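Local structure of ESX-5 secretion system protein EccC5 (Mycobacterium tuberculosis, 6J18) at residues Asp209-Leu214 / Val241-Gly246; Tyr121-Ser126 / Ser155-Arg160; Gln139-Asp144 / Val169-Glu174; Ser62-Gln67 / Pro85-Phe90. The protein forms part of the mycobacterial ESX-5 type VII secretion machinery, here as a nucleotide-bound FtsK-type ATPase domain of the membrane component EccC5. All blocks are in the same frame, centred on the assembly; numbering follows the deposited sequence. Where two conformers were deposited one is given.

Contact 1 (Asp209-Leu214 / Val241-Gly246)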
loop_
_atom_site.group_PDB
_atom_site.type_symbol
_atom_site.label_atom_id
_atom_site.label_comp_id
_atom_site.label_asym_id
_atom_site.label_seq_id
_atom_site.Cartn_x
_atom_site.Cartn_y
_atom_site.Cartn_z
ATOM N N ASP A 209 6.911 -4.680 -3.193
ATOM C CA ASP A 209 8.084 -3.827 -3.339
ATOM C C ASP A 209 8.786 -4.167 -4.650
ATOM O O ASP A 209 8.881 -5.338 -5.018
ATOM C CB ASP A 209 9.037 -4.003 -2.151
ATOM C CG ASP A 209 9.990 -2.830 -1.981
ATOM O OD1 ASP A 209 9.838 -1.822 -2.701
ATOM O OD2 ASP A 209 10.884 -2.910 -1.111
ATOM N N ASP A 210 9.251 -3.136 -5.355
ATOM C CA ASP A 210 9.990 -3.302 -6.608
ATOM C C ASP A 210 9.199 -4.069 -7.665
ATOM O O ASP A 210 9.622 -5.134 -8.117
ATOM C CB ASP A 210 11.324 -4.007 -6.348
ATOM C CG ASP A 210 12.218 -3.231 -5.405
ATOM O OD1 ASP A 210 12.359 -2.004 -5.591
ATOM O OD2 ASP A 210 12.774 -3.848 -4.473
ATOM N N ILE A 211 8.059 -3.517 -8.068
ATOM C CA ILE A 211 7.196 -4.173 -9.045
ATOM C C ILE A 211 7.834 -4.201 -10.435
ATOM O O ILE A 211 7.410 -4.962 -11.305
ATOM C CB ILE A 211 5.813 -3.483 -9.131
ATOM C CG1 ILE A 211 4.779 -4.414 -9.771
ATOM C CG2 ILE A 211 5.908 -2.170 -9.889
ATOM C CD1 ILE A 211 3.377 -3.847 -9.793
ATOM N N GLN A 212 8.866 -3.385 -10.639
ATOM C CA GLN A 212 9.529 -3.314 -11.939
ATOM C C GLN A 212 10.242 -4.619 -12.285
ATOM O O GLN A 212 10.554 -4.877 -13.447
ATOM C CB GLN A 212 10.528 -2.152 -11.979
ATOM C CG GLN A 212 11.756 -2.335 -11.096
ATOM C CD GLN A 212 11.514 -1.934 -9.653
ATOM O OE1 GLN A 212 10.441 -1.441 -9.304
ATOM N NE2 GLN A 212 12.516 -2.142 -8.806
ATOM N N GLN A 213 10.498 -5.441 -11.272
ATOM C CA GLN A 213 11.195 -6.705 -11.473
ATOM C C GLN A 213 10.266 -7.790 -12.005
ATOM O O GLN A 213 10.721 -8.822 -12.494
ATOM C CB GLN A 213 11.840 -7.168 -10.169
ATOM C CG GLN A 213 13.001 -6.304 -9.717
ATOM C CD GLN A 213 13.836 -6.980 -8.655
ATOM O OE1 GLN A 213 13.600 -8.138 -8.312
ATOM N NE2 GLN A 213 14.821 -6.263 -8.127
ATOM N N LEU A 214 8.963 -7.551 -11.904
ATOM C CA LEU A 214 7.973 -8.500 -12.401
ATOM C C LEU A 214 7.767 -8.339 -13.904
ATOM O O LEU A 214 7.950 -7.248 -14.443
ATOM C CB LEU A 214 6.643 -8.320 -11.666
ATOM C CG LEU A 214 6.676 -8.433 -10.142
ATOM C CD1 LEU A 214 5.313 -8.102 -9.555
ATOM C CD2 LEU A 214 7.118 -9.824 -9.721
ATOM N N VAL A 241 1.931 -0.561 -3.568
ATOM C CA VAL A 241 2.994 -0.952 -4.494
ATOM C C VAL A 241 4.049 0.141 -4.678
ATOM O O VAL A 241 3.726 1.328 -4.697
ATOM C CB VAL A 241 2.400 -1.316 -5.882
ATOM C CG1 VAL A 241 3.490 -1.721 -6.856
ATOM C CG2 VAL A 241 1.376 -2.430 -5.749
ATOM N N THR A 242 5.310 -0.267 -4.805
ATOM C CA THR A 242 6.382 0.660 -5.153
ATOM C C THR A 242 7.034 0.282 -6.480
ATOM O O THR A 242 7.044 -0.886 -6.872
ATOM C CB THR A 242 7.476 0.714 -4.069
ATOM O OG1 THR A 242 8.231 -0.505 -4.086
ATOM C CG2 THR A 242 6.863 0.922 -2.695
ATOM N N ARG A 243 7.578 1.282 -7.168
ATOM C CA ARG A 243 8.317 1.052 -8.405
ATOM C C ARG A 243 9.400 2.106 -8.581
ATOM O O ARG A 243 9.198 3.271 -8.243
ATOM C CB ARG A 243 7.379 1.068 -9.614
ATOM C CG ARG A 243 8.050 0.637 -10.912
ATOM C CD ARG A 243 7.241 1.046 -12.132
ATOM N NE ARG A 243 7.790 0.481 -13.362
ATOM C CZ ARG A 243 8.847 0.966 -14.006
ATOM N NH1 ARG A 243 9.483 2.032 -13.539
ATOM N NH2 ARG A 243 9.271 0.381 -15.118
ATOM N N THR A 244 10.549 1.694 -9.109
ATOM C CA THR A 244 11.601 2.640 -9.458
ATOM C C THR A 244 11.092 3.603 -10.528
ATOM O O THR A 244 10.269 3.235 -11.365
ATOM C CB THR A 244 12.869 1.925 -9.954
ATOM O OG1 THR A 244 12.514 0.940 -10.931
ATOM C CG2 THR A 244 13.578 1.241 -8.795
ATOM N N PHE A 245 11.581 4.837 -10.494
ATOM C CA PHE A 245 11.040 5.893 -11.341
ATOM C C PHE A 245 11.490 5.779 -12.795
ATOM O O PHE A 245 10.809 6.261 -13.699
ATOM C CB PHE A 245 11.429 7.261 -10.780
ATOM C CG PHE A 245 10.749 8.411 -11.458
ATOM C CD1 PHE A 245 9.396 8.640 -11.271
ATOM C CD2 PHE A 245 11.465 9.275 -12.265
ATOM C CE1 PHE A 245 8.767 9.702 -11.889
ATOM C CE2 PHE A 245 10.844 10.341 -12.876
ATOM C CZ PHE A 245 9.492 10.553 -12.696
ATOM N N GLY A 246 12.637 5.143 -13.015
ATOM C CA GLY A 246 13.162 4.956 -14.354
ATOM C C GLY A 246 12.206 4.210 -15.266
ATOM O O GLY A 246 11.871 3.052 -15.016
HETATM O O HOH W 1 10.442 -0.065 -5.987
#
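The hydroxyl oxygen OG1 of T242 donates to D209 OD1 at just 2.5 Å and accepts a bond from a water that also donates to D210 OD1. Further along, I211 N bonds T242 O at 3.1 Å, almost straight (174°). Q212 then bridges with both ends of its amide. Its OE1 takes the backbone N of T244 at 3.1 Å, well above the carbonyl plane, while its NE2 donates to D210 OD1 at 3.2 Å. D210 OD1 lies in the plane of the Q212 amide, though NE2 meets it from above the carboxylate plane. A bend at chi2 (-84°) lets the amide reach both partners. Q212 CB lies over one face of the R243 guanidinium, toward its rim. On the apolar side I211 CD1 meets V241 CG1 at 3.6 Å, and I211 CG2 lies against R243 CB. D209 and D210 follow strand 203-208 in the manner of a Walker B motif, with magnesium near D209 and ATP touching D210. Since T107 bonds OD2 of D209 while T242 holds OD1, both carboxylate oxygens have partners, which should fix the rotation of the group beside the metal.

Contact 2 (Tyr121-Ser126 / Ser155-Arg160)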
loop_
_atom_site.group_PDB
_atom_site.type_symbol
_atom_site.label_atom_id
_atom_site.label_comp_id
_atom_site.label_asym_id
_atom_site.label_seq_id
_atom_site.Cartn_x
_atom_site.Cartn_y
_atom_site.Cartn_z
ATOM N N TYR A 121 -4.020 -2.877 13.829
ATOM C CA TYR A 121 -4.820 -4.068 13.568
ATOM C C TYR A 121 -4.406 -5.259 14.420
ATOM O O TYR A 121 -3.234 -5.417 14.758
ATOM C CB TYR A 121 -4.722 -4.471 12.099
ATOM C CG TYR A 121 -5.304 -3.490 11.108
ATOM C CD1 TYR A 121 -4.553 -2.421 10.637
ATOM C CD2 TYR A 121 -6.596 -3.650 10.620
ATOM C CE1 TYR A 121 -5.075 -1.529 9.721
ATOM C CE2 TYR A 121 -7.128 -2.762 9.704
ATOM C CZ TYR A 121 -6.362 -1.704 9.258
ATOM O OH TYR A 121 -6.882 -0.817 8.345
ATOM N N ALA A 122 -5.379 -6.101 14.750
ATOM C CA ALA A 122 -5.095 -7.401 15.338
ATOM C C ALA A 122 -4.492 -8.301 14.261
ATOM O O ALA A 122 -4.821 -8.157 13.084
ATOM C CB ALA A 122 -6.360 -8.018 15.919
ATOM N N PRO A 123 -3.598 -9.221 14.656
ATOM C CA PRO A 123 -2.983 -10.141 13.691
ATOM C C PRO A 123 -4.016 -11.017 12.981
ATOM O O PRO A 123 -4.840 -11.651 13.640
ATOM C CB PRO A 123 -2.043 -10.984 14.562
ATOM C CG PRO A 123 -2.593 -10.866 15.945
ATOM C CD PRO A 123 -3.128 -9.470 16.029
ATOM N N GLY A 124 -3.964 -11.052 11.653
ATOM C CA GLY A 124 -5.001 -11.700 10.871
ATOM C C GLY A 124 -4.573 -12.859 9.988
ATOM O O GLY A 124 -5.350 -13.313 9.148
ATOM N N ALA A 125 -3.346 -13.344 10.163
ATOM C CA ALA A 125 -2.909 -14.545 9.458
ATOM C C ALA A 125 -3.702 -15.744 9.969
ATOM O O ALA A 125 -4.221 -15.712 11.081
ATOM C CB ALA A 125 -1.417 -14.769 9.636
ATOM N N SER A 126 -3.786 -16.798 9.161
ATOM C CA SER A 126 -4.651 -17.943 9.461
ATOM C C SER A 126 -4.394 -18.582 10.826
ATOM O O SER A 126 -5.327 -19.034 11.490
ATOM C CB SER A 126 -4.507 -19.005 8.369
ATOM O OG SER A 126 -5.065 -18.553 7.147
ATOM N N SER A 155 4.821 -13.555 11.654
ATOM C CA SER A 155 4.039 -14.503 10.870
ATOM C C SER A 155 2.582 -14.545 11.322
ATOM O O SER A 155 1.771 -15.277 10.756
ATOM C CB SER A 155 4.656 -15.903 10.948
ATOM O OG SER A 155 4.828 -16.312 12.294
ATOM N N ASP A 156 2.249 -13.760 12.343
ATOM C CA ASP A 156 0.861 -13.643 12.774
ATOM C C ASP A 156 0.118 -12.626 11.913
ATOM O O ASP A 156 -1.109 -12.542 11.957
ATOM C CB ASP A 156 0.776 -13.262 14.253
ATOM C CG ASP A 156 1.652 -12.076 14.608
ATOM O OD1 ASP A 156 2.522 -11.704 13.792
ATOM O OD2 ASP A 156 1.474 -11.520 15.713
ATOM N N TYR A 157 0.871 -11.862 11.126
ATOM C CA TYR A 157 0.293 -10.909 10.180
ATOM C C TYR A 157 0.498 -11.370 8.744
ATOM O O TYR A 157 -0.407 -11.274 7.913
ATOM C CB TYR A 157 0.906 -9.519 10.360
ATOM C CG TYR A 157 0.382 -8.757 11.552
ATOM C CD1 TYR A 157 -0.766 -7.984 11.456
ATOM C CD2 TYR A 157 1.037 -8.810 12.774
ATOM C CE1 TYR A 157 -1.248 -7.283 12.546
ATOM C CE2 TYR A 157 0.564 -8.117 13.869
ATOM C CZ TYR A 157 -0.579 -7.355 13.751
ATOM O OH TYR A 157 -1.050 -6.665 14.842
ATOM N N VAL A 158 1.699 -11.863 8.458
ATOM C CA VAL A 158 2.059 -12.263 7.104
ATOM C C VAL A 158 1.534 -13.653 6.776
ATOM O O VAL A 158 2.094 -14.659 7.211
ATOM C CB VAL A 158 3.583 -12.236 6.895
ATOM C CG1 VAL A 158 3.927 -12.619 5.463
ATOM C CG2 VAL A 158 4.135 -10.860 7.228
ATOM N N GLU A 159 0.451 -13.696 6.010
ATOM C CA GLU A 159 -0.140 -14.954 5.577
ATOM C C GLU A 159 0.769 -15.657 4.579
ATOM O O GLU A 159 1.105 -16.830 4.742
ATOM C CB GLU A 159 -1.516 -14.711 4.954
ATOM C CG GLU A 159 -2.208 -15.954 4.412
ATOM C CD GLU A 159 -2.716 -16.877 5.505
ATOM O OE1 GLU A 159 -2.630 -16.506 6.695
ATOM O OE2 GLU A 159 -3.211 -17.973 5.172
ATOM N N ARG A 160 1.155 -14.927 3.536
ATOM C CA ARG A 160 2.035 -15.462 2.505
ATOM C C ARG A 160 3.035 -14.410 2.045
ATOM O O ARG A 160 2.715 -13.224 1.968
ATOM C CB ARG A 160 1.222 -15.967 1.308
ATOM C CG ARG A 160 0.389 -17.210 1.583
ATOM C CD ARG A 160 1.242 -18.470 1.580
ATOM N NE ARG A 160 1.201 -19.155 0.291
ATOM C CZ ARG A 160 2.157 -19.081 -0.629
ATOM N NH1 ARG A 160 3.240 -18.349 -0.406
ATOM N NH2 ARG A 160 2.031 -19.739 -1.773
#
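The backbones of P123 and Y157, and of A125 and E159, run close past each other, their CA atoms 4.9 and 4.8 Å apart, yet A125 N to D156 O is the one main-chain hydrogen bond between them, at 3.0 Å. The ring of Y157 carries one end of the contact. Its CB leaves the backbone pointing away from 121-126, but chi1 of -77°, with CG beside the backbone N, swings the ring back across P123. There P123 CA sits over one face, 3.7 Å from the centroid and 18° off the normal, a CH-pi contact, while the proline ring crosses the tyrosine obliquely. The phenol OH goes on to donate to Y121 O, which lies at the edge of the ring near its plane. P123 CB also packs on D156 CB, at 3.6 Å. At the far end, where the chain turns a corner at E159, this residue works through its carboxylate. A bend at chi2 (72°) brings it round to S126, where OE1 accepts from S126 N at 2.7 Å and OE2 from S126 OG at 2.8 Å, both on their syn sides, so that one serine is held by two bonds. A125 CB packs against the carbonyl oxygens of S155 and D156. A122 pairs with P136 and A138, Y157 and E159 with V140: the two pieces take successive places along one edge of strand 137-143, in the parallel core of the mixed sheet of the P-loop ATPase fold to which FtsK-type domains belong.

Contact 3 (Gln139-Asp144 / Val169-Glu174)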
loop_
_atom_site.group_PDB
_atom_site.type_symbol
_atom_site.label_atom_id
_atom_site.label_comp_id
_atom_site.label_asym_id
_atom_site.label_seq_id
_atom_site.Cartn_x
_atom_site.Cartn_y
_atom_site.Cartn_z
ATOM N N GLN A 139 -4.296 -8.908 7.385
ATOM C CA GLN A 139 -3.553 -10.031 6.850
ATOM C C GLN A 139 -2.699 -9.541 5.685
ATOM O O GLN A 139 -3.203 -8.880 4.777
ATOM C CB GLN A 139 -4.523 -11.132 6.419
ATOM C CG GLN A 139 -3.919 -12.253 5.618
ATOM C CD GLN A 139 -4.949 -13.302 5.252
ATOM O OE1 GLN A 139 -5.404 -13.370 4.111
ATOM N NE2 GLN A 139 -5.326 -14.126 6.223
ATOM N N VAL A 140 -1.406 -9.844 5.718
ATOM C CA VAL A 140 -0.482 -9.304 4.725
ATOM C C VAL A 140 -0.017 -10.354 3.718
ATOM O O VAL A 140 0.402 -11.448 4.091
ATOM C CB VAL A 140 0.757 -8.675 5.399
ATOM C CG1 VAL A 140 1.812 -8.307 4.361
ATOM C CG2 VAL A 140 0.355 -7.455 6.215
ATOM N N TRP A 141 -0.111 -10.005 2.438
ATOM C CA TRP A 141 0.415 -10.828 1.358
ATOM C C TRP A 141 1.562 -10.071 0.695
ATOM O O TRP A 141 1.342 -9.087 -0.014
ATOM C CB TRP A 141 -0.683 -11.171 0.348
ATOM C CG TRP A 141 -1.830 -11.937 0.951
ATOM C CD1 TRP A 141 -2.691 -11.498 1.916
ATOM C CD2 TRP A 141 -2.245 -13.267 0.620
ATOM N NE1 TRP A 141 -3.610 -12.475 2.213
ATOM C CE2 TRP A 141 -3.359 -13.573 1.429
ATOM C CE3 TRP A 141 -1.784 -14.233 -0.280
ATOM C CZ2 TRP A 141 -4.018 -14.798 1.366
ATOM C CZ3 TRP A 141 -2.439 -15.451 -0.342
ATOM C CH2 TRP A 141 -3.542 -15.723 0.477
ATOM N N LEU A 142 2.786 -10.529 0.935
ATOM C CA LEU A 142 3.969 -9.731 0.631
ATOM C C LEU A 142 4.767 -10.231 -0.574
ATOM O O LEU A 142 5.234 -11.367 -0.595
ATOM C CB LEU A 142 4.878 -9.685 1.864
ATOM C CG LEU A 142 6.176 -8.878 1.796
ATOM C CD1 LEU A 142 5.883 -7.393 1.649
ATOM C CD2 LEU A 142 7.027 -9.143 3.031
ATOM N N VAL A 143 4.920 -9.371 -1.577
ATOM C CA VAL A 143 5.855 -9.632 -2.666
ATOM C C VAL A 143 7.136 -8.852 -2.398
ATOM O O VAL A 143 7.153 -7.625 -2.488
ATOM C CB VAL A 143 5.285 -9.234 -4.040
ATOM C CG1 VAL A 143 6.272 -9.589 -5.142
ATOM C CG2 VAL A 143 3.954 -9.919 -4.282
ATOM N N ASP A 144 8.206 -9.566 -2.064
ATOM C CA ASP A 144 9.446 -8.925 -1.638
ATOM C C ASP A 144 10.685 -9.655 -2.162
ATOM O O ASP A 144 11.340 -10.383 -1.417
ATOM C CB ASP A 144 9.483 -8.847 -0.110
ATOM C CG ASP A 144 10.656 -8.043 0.409
ATOM O OD1 ASP A 144 11.235 -7.253 -0.368
ATOM O OD2 ASP A 144 10.997 -8.200 1.599
ATOM N N VAL A 169 3.452 -16.157 -8.541
ATOM C CA VAL A 169 2.364 -16.718 -9.339
ATOM C C VAL A 169 1.438 -17.581 -8.482
ATOM O O VAL A 169 0.215 -17.448 -8.542
ATOM C CB VAL A 169 2.906 -17.560 -10.515
ATOM C CG1 VAL A 169 1.801 -18.413 -11.123
ATOM C CG2 VAL A 169 3.544 -16.663 -11.566
ATOM N N ALA A 170 2.035 -18.452 -7.675
ATOM C CA ALA A 170 1.276 -19.341 -6.801
ATOM C C ALA A 170 0.508 -18.568 -5.733
ATOM O O ALA A 170 -0.658 -18.860 -5.463
ATOM C CB ALA A 170 2.204 -20.356 -6.153
ATOM N N MET A 171 1.167 -17.582 -5.130
ATOM C CA MET A 171 0.554 -16.790 -4.068
ATOM C C MET A 171 -0.628 -15.976 -4.585
ATOM O O MET A 171 -1.654 -15.861 -3.914
ATOM C CB MET A 171 1.586 -15.857 -3.431
ATOM C CG MET A 171 1.058 -15.087 -2.232
ATOM S SD MET A 171 2.247 -13.910 -1.557
ATOM C CE MET A 171 2.156 -12.616 -2.787
ATOM N N MET A 172 -0.481 -15.414 -5.780
ATOM C CA MET A 172 -1.529 -14.589 -6.365
ATOM C C MET A 172 -2.751 -15.429 -6.726
ATOM O O MET A 172 -3.876 -14.928 -6.738
ATOM C CB MET A 172 -1.009 -13.849 -7.598
ATOM C CG MET A 172 0.036 -12.787 -7.286
ATOM S SD MET A 172 -0.490 -11.637 -6.000
ATOM C CE MET A 172 -1.940 -10.940 -6.769
ATOM N N GLY A 173 -2.527 -16.706 -7.018
ATOM C CA GLY A 173 -3.617 -17.623 -7.292
ATOM C C GLY A 173 -4.431 -17.892 -6.041
ATOM O O GLY A 173 -5.660 -17.958 -6.087
ATOM N N GLU A 174 -3.738 -18.044 -4.917
ATOM C CA GLU A 174 -4.391 -18.266 -3.633
ATOM C C GLU A 174 -5.151 -17.023 -3.191
ATOM O O GLU A 174 -6.259 -17.116 -2.663
ATOM C CB GLU A 174 -3.366 -18.660 -2.569
ATOM C CG GLU A 174 -2.629 -19.956 -2.864
ATOM C CD GLU A 174 -1.431 -20.161 -1.958
ATOM O OE1 GLU A 174 -1.175 -19.286 -1.103
ATOM O OE2 GLU A 174 -0.747 -21.197 -2.098
#
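W141 and M171 make up most of this contact, sliding past each other in opposite directions as strand 139-143 and helix 169-174 run nearly antiparallel, their axes 10.0 Å apart at 154°. The methionine does not lie over the indole; it comes in at the benzo edge, where M171 CG touches W141 CE3 at 3.6 Å, close to the ring plane. From there the thioether turns at chi3 (75°), and its methyl CE ends 3.6 Å from V143 CG2 and near L142 O, so one side chain spans the strand from W141 to V143. E174, a turn further along the helix, adds CB against W141 CZ3 at 4.0 Å; its carboxylate turns to R160 on strand 158-162, with which it forms a salt bridge. The indole is held from its other end as well: W141 NE1 donates to Q139 OE1 at 2.8 Å, with the oxygen near the ring plane. Helix 165-180 belongs to the beta-alpha-beta crossover from strand 158-162 to strand 203-208 and passes strand 137-143 on the way. No hydrogen bond joins the two segments; apolar packing does the work, while the buried indole N-H is satisfied within its own strand and the glutamate charge is probably offset by R160.

Contact 4 (Ser62-Gln67 / Pro85-Phe90)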
loop_
_atom_site.group_PDB
_atom_site.type_symbol
_atom_site.label_atom_id
_atom_site.label_comp_id
_atom_site.label_asym_id
_atom_site.label_seq_id
_atom_site.Cartn_x
_atom_site.Cartn_y
_atom_site.Cartn_z
ATOM N N SER A 62 -1.878 10.363 17.901
ATOM C CA SER A 62 -2.668 10.147 19.109
ATOM C C SER A 62 -3.345 11.430 19.587
ATOM O O SER A 62 -4.146 11.406 20.519
ATOM C CB SER A 62 -1.787 9.576 20.223
ATOM O OG SER A 62 -0.898 10.560 20.723
ATOM N N ARG A 63 -3.019 12.548 18.943
ATOM C CA ARG A 63 -3.570 13.842 19.329
ATOM C C ARG A 63 -4.249 14.528 18.147
ATOM O O ARG A 63 -4.486 15.737 18.165
ATOM C CB ARG A 63 -2.466 14.731 19.906
ATOM C CG ARG A 63 -1.628 14.032 20.970
ATOM C CD ARG A 63 -0.496 14.902 21.489
ATOM N NE ARG A 63 0.400 14.140 22.358
ATOM C CZ ARG A 63 0.173 13.914 23.648
ATOM N NH1 ARG A 63 1.040 13.210 24.363
ATOM N NH2 ARG A 63 -0.924 14.387 24.222
ATOM N N ASP A 64 -4.570 13.737 17.130
ATOM C CA ASP A 64 -5.151 14.249 15.895
ATOM C C ASP A 64 -6.599 13.788 15.736
ATOM O O ASP A 64 -6.870 12.595 15.591
ATOM C CB ASP A 64 -4.310 13.793 14.699
ATOM C CG ASP A 64 -4.766 14.403 13.388
ATOM O OD1 ASP A 64 -5.617 15.316 13.404
ATOM O OD2 ASP A 64 -4.264 13.962 12.331
ATOM N N THR A 65 -7.528 14.740 15.764
ATOM C CA THR A 65 -8.943 14.427 15.592
ATOM C C THR A 65 -9.537 15.147 14.386
ATOM O O THR A 65 -10.756 15.279 14.279
ATOM C CB THR A 65 -9.764 14.797 16.844
ATOM O OG1 THR A 65 -9.438 16.129 17.258
ATOM C CG2 THR A 65 -9.464 13.831 17.982
ATOM N N ARG A 66 -8.673 15.608 13.485
ATOM C CA ARG A 66 -9.119 16.266 12.259
ATOM C C ARG A 66 -10.054 15.373 11.455
ATOM O O ARG A 66 -9.960 14.146 11.515
ATOM C CB ARG A 66 -7.926 16.660 11.388
ATOM C CG ARG A 66 -7.123 17.842 11.889
ATOM C CD ARG A 66 -5.896 18.032 11.015
ATOM N NE ARG A 66 -5.093 16.813 10.965
ATOM C CZ ARG A 66 -4.211 16.533 10.011
ATOM N NH1 ARG A 66 -4.015 17.384 9.014
ATOM N NH2 ARG A 66 -3.528 15.396 10.054
ATOM N N GLN A 67 -10.948 15.998 10.696
ATOM C CA GLN A 67 -11.889 15.258 9.870
ATOM C C GLN A 67 -11.390 15.130 8.433
ATOM O O GLN A 67 -10.628 15.969 7.952
ATOM C CB GLN A 67 -13.264 15.931 9.888
ATOM C CG GLN A 67 -13.381 17.199 9.044
ATOM C CD GLN A 67 -12.861 18.441 9.745
ATOM O OE1 GLN A 67 -12.112 18.356 10.718
ATOM N NE2 GLN A 67 -13.259 19.608 9.250
ATOM N N PRO A 85 0.100 14.991 10.650
ATOM C CA PRO A 85 0.157 13.642 10.070
ATOM C C PRO A 85 -0.566 13.489 8.732
ATOM O O PRO A 85 -1.578 14.145 8.478
ATOM C CB PRO A 85 -0.526 12.778 11.135
ATOM C CG PRO A 85 -0.290 13.495 12.399
ATOM C CD PRO A 85 -0.334 14.957 12.059
ATOM N N VAL A 86 -0.025 12.618 7.886
ATOM C CA VAL A 86 -0.680 12.212 6.649
ATOM C C VAL A 86 -1.029 10.733 6.767
ATOM O O VAL A 86 -0.205 9.933 7.209
ATOM C CB VAL A 86 0.216 12.454 5.418
ATOM C CG1 VAL A 86 -0.434 11.894 4.159
ATOM C CG2 VAL A 86 0.512 13.940 5.261
ATOM N N TYR A 87 -2.251 10.370 6.390
ATOM C CA TYR A 87 -2.715 9.003 6.577
ATOM C C TYR A 87 -3.036 8.290 5.270
ATOM O O TYR A 87 -3.146 8.910 4.213
ATOM C CB TYR A 87 -3.963 8.978 7.466
ATOM C CG TYR A 87 -3.790 9.633 8.816
ATOM C CD1 TYR A 87 -3.373 8.898 9.918
ATOM C CD2 TYR A 87 -4.062 10.984 8.993
ATOM C CE1 TYR A 87 -3.219 9.492 11.156
ATOM C CE2 TYR A 87 -3.911 11.587 10.229
ATOM C CZ TYR A 87 -3.489 10.835 11.305
ATOM O OH TYR A 87 -3.337 11.429 12.537
ATOM N N LEU A 88 -3.180 6.972 5.356
ATOM C CA LEU A 88 -3.841 6.217 4.305
ATOM C C LEU A 88 -5.341 6.361 4.525
ATOM O O LEU A 88 -5.922 5.675 5.366
ATOM C CB LEU A 88 -3.421 4.747 4.319
ATOM C CG LEU A 88 -2.008 4.431 3.823
ATOM C CD1 LEU A 88 -1.762 2.930 3.818
ATOM C CD2 LEU A 88 -1.786 5.019 2.437
ATOM N N ASN A 89 -5.956 7.277 3.786
ATOM C CA ASN A 89 -7.369 7.580 3.963
ATOM C C ASN A 89 -8.239 6.589 3.197
ATOM O O ASN A 89 -8.627 6.840 2.056
ATOM C CB ASN A 89 -7.664 9.014 3.511
ATOM C CG ASN A 89 -9.034 9.496 3.948
ATOM O OD1 ASN A 89 -9.865 8.715 4.410
ATOM N ND2 ASN A 89 -9.278 10.792 3.796
ATOM N N PHE A 90 -8.551 5.468 3.839
ATOM C CA PHE A 90 -9.272 4.380 3.185
ATOM C C PHE A 90 -10.715 4.750 2.843
ATOM O O PHE A 90 -11.359 4.076 2.039
ATOM C CB PHE A 90 -9.241 3.131 4.066
ATOM C CG PHE A 90 -7.885 2.488 4.148
ATOM C CD1 PHE A 90 -6.975 2.631 3.112
ATOM C CD2 PHE A 90 -7.517 1.746 5.258
ATOM C CE1 PHE A 90 -5.725 2.045 3.179
ATOM C CE2 PHE A 90 -6.265 1.156 5.331
ATOM C CZ PHE A 90 -5.370 1.306 4.290
HETATM O O HOH W 2 -1.856 16.996 7.322
#
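An Asx turn in the loop between helix 54-61 and strand 75-79 presents D64 and R66 to P85 and Y87 of strand 85-87. D64 OD1 closes the turn by accepting R66 N at 3.1 Å from above the carboxylate plane. The arginine side chain bends at chi3 (-56°) and comes back onto the same carboxylate, R66 NE to D64 OD1 at 2.9 Å and R66 NH2 to D64 OD2 at 2.8 Å, both on the syn sides, together a side-on, two-nitrogen salt bridge. Across the contact Y87 OH donates to D64 OD2 at 2.7 Å. It uses the anti side and reaches that oxygen from the opposite face to R66 NH2, with ring and carboxylate planes 34° apart and D64 OD2 at the ring edge. R66 NH2 also donates to P85 O at 2.8 Å, the oxygen lying right in the guanidinium plane, so both hydrogens of that nitrogen are used. R66 NH1 gives a bond to a water, and a long, weak ion pair links it with D82. Behind the polar cluster Y87 rests on A61 and P85 on L60, both of helix 54-61. Each oxygen of D64 thus takes two donors, one of the pair from each face of its plane, and the guanidinium is fixed in its rotation by bonds to carboxylate and carbonyl. With four donor bonds on its two oxygens, D64 is probably ionised, and the bonds to P85 O and Y87 OH link the loop to strand 85-87.

In the fold
From the N terminus, contact 4 comes first: it closes the loop that runs from helix 54-61 through strand 75-79 and back along its antiparallel partner 85-87. After helix 106-120, contact 2 opens at 121-126. Contact 3 opens at 139-144 before contact 2 closes at 155-160, and closes only at 169-174, so the two cross. They also touch, where strand 158-162 meets helix 165-180. Contact 1 follows in series, from the end of strand 203-208 to that of strand 237-244, and meets contact 3 where D209 N approaches V143 O. Y121 packs on F90, joining contacts 2 and 4. All four reach one mixed sheet, with contact 1 at its nucleotide-binding end.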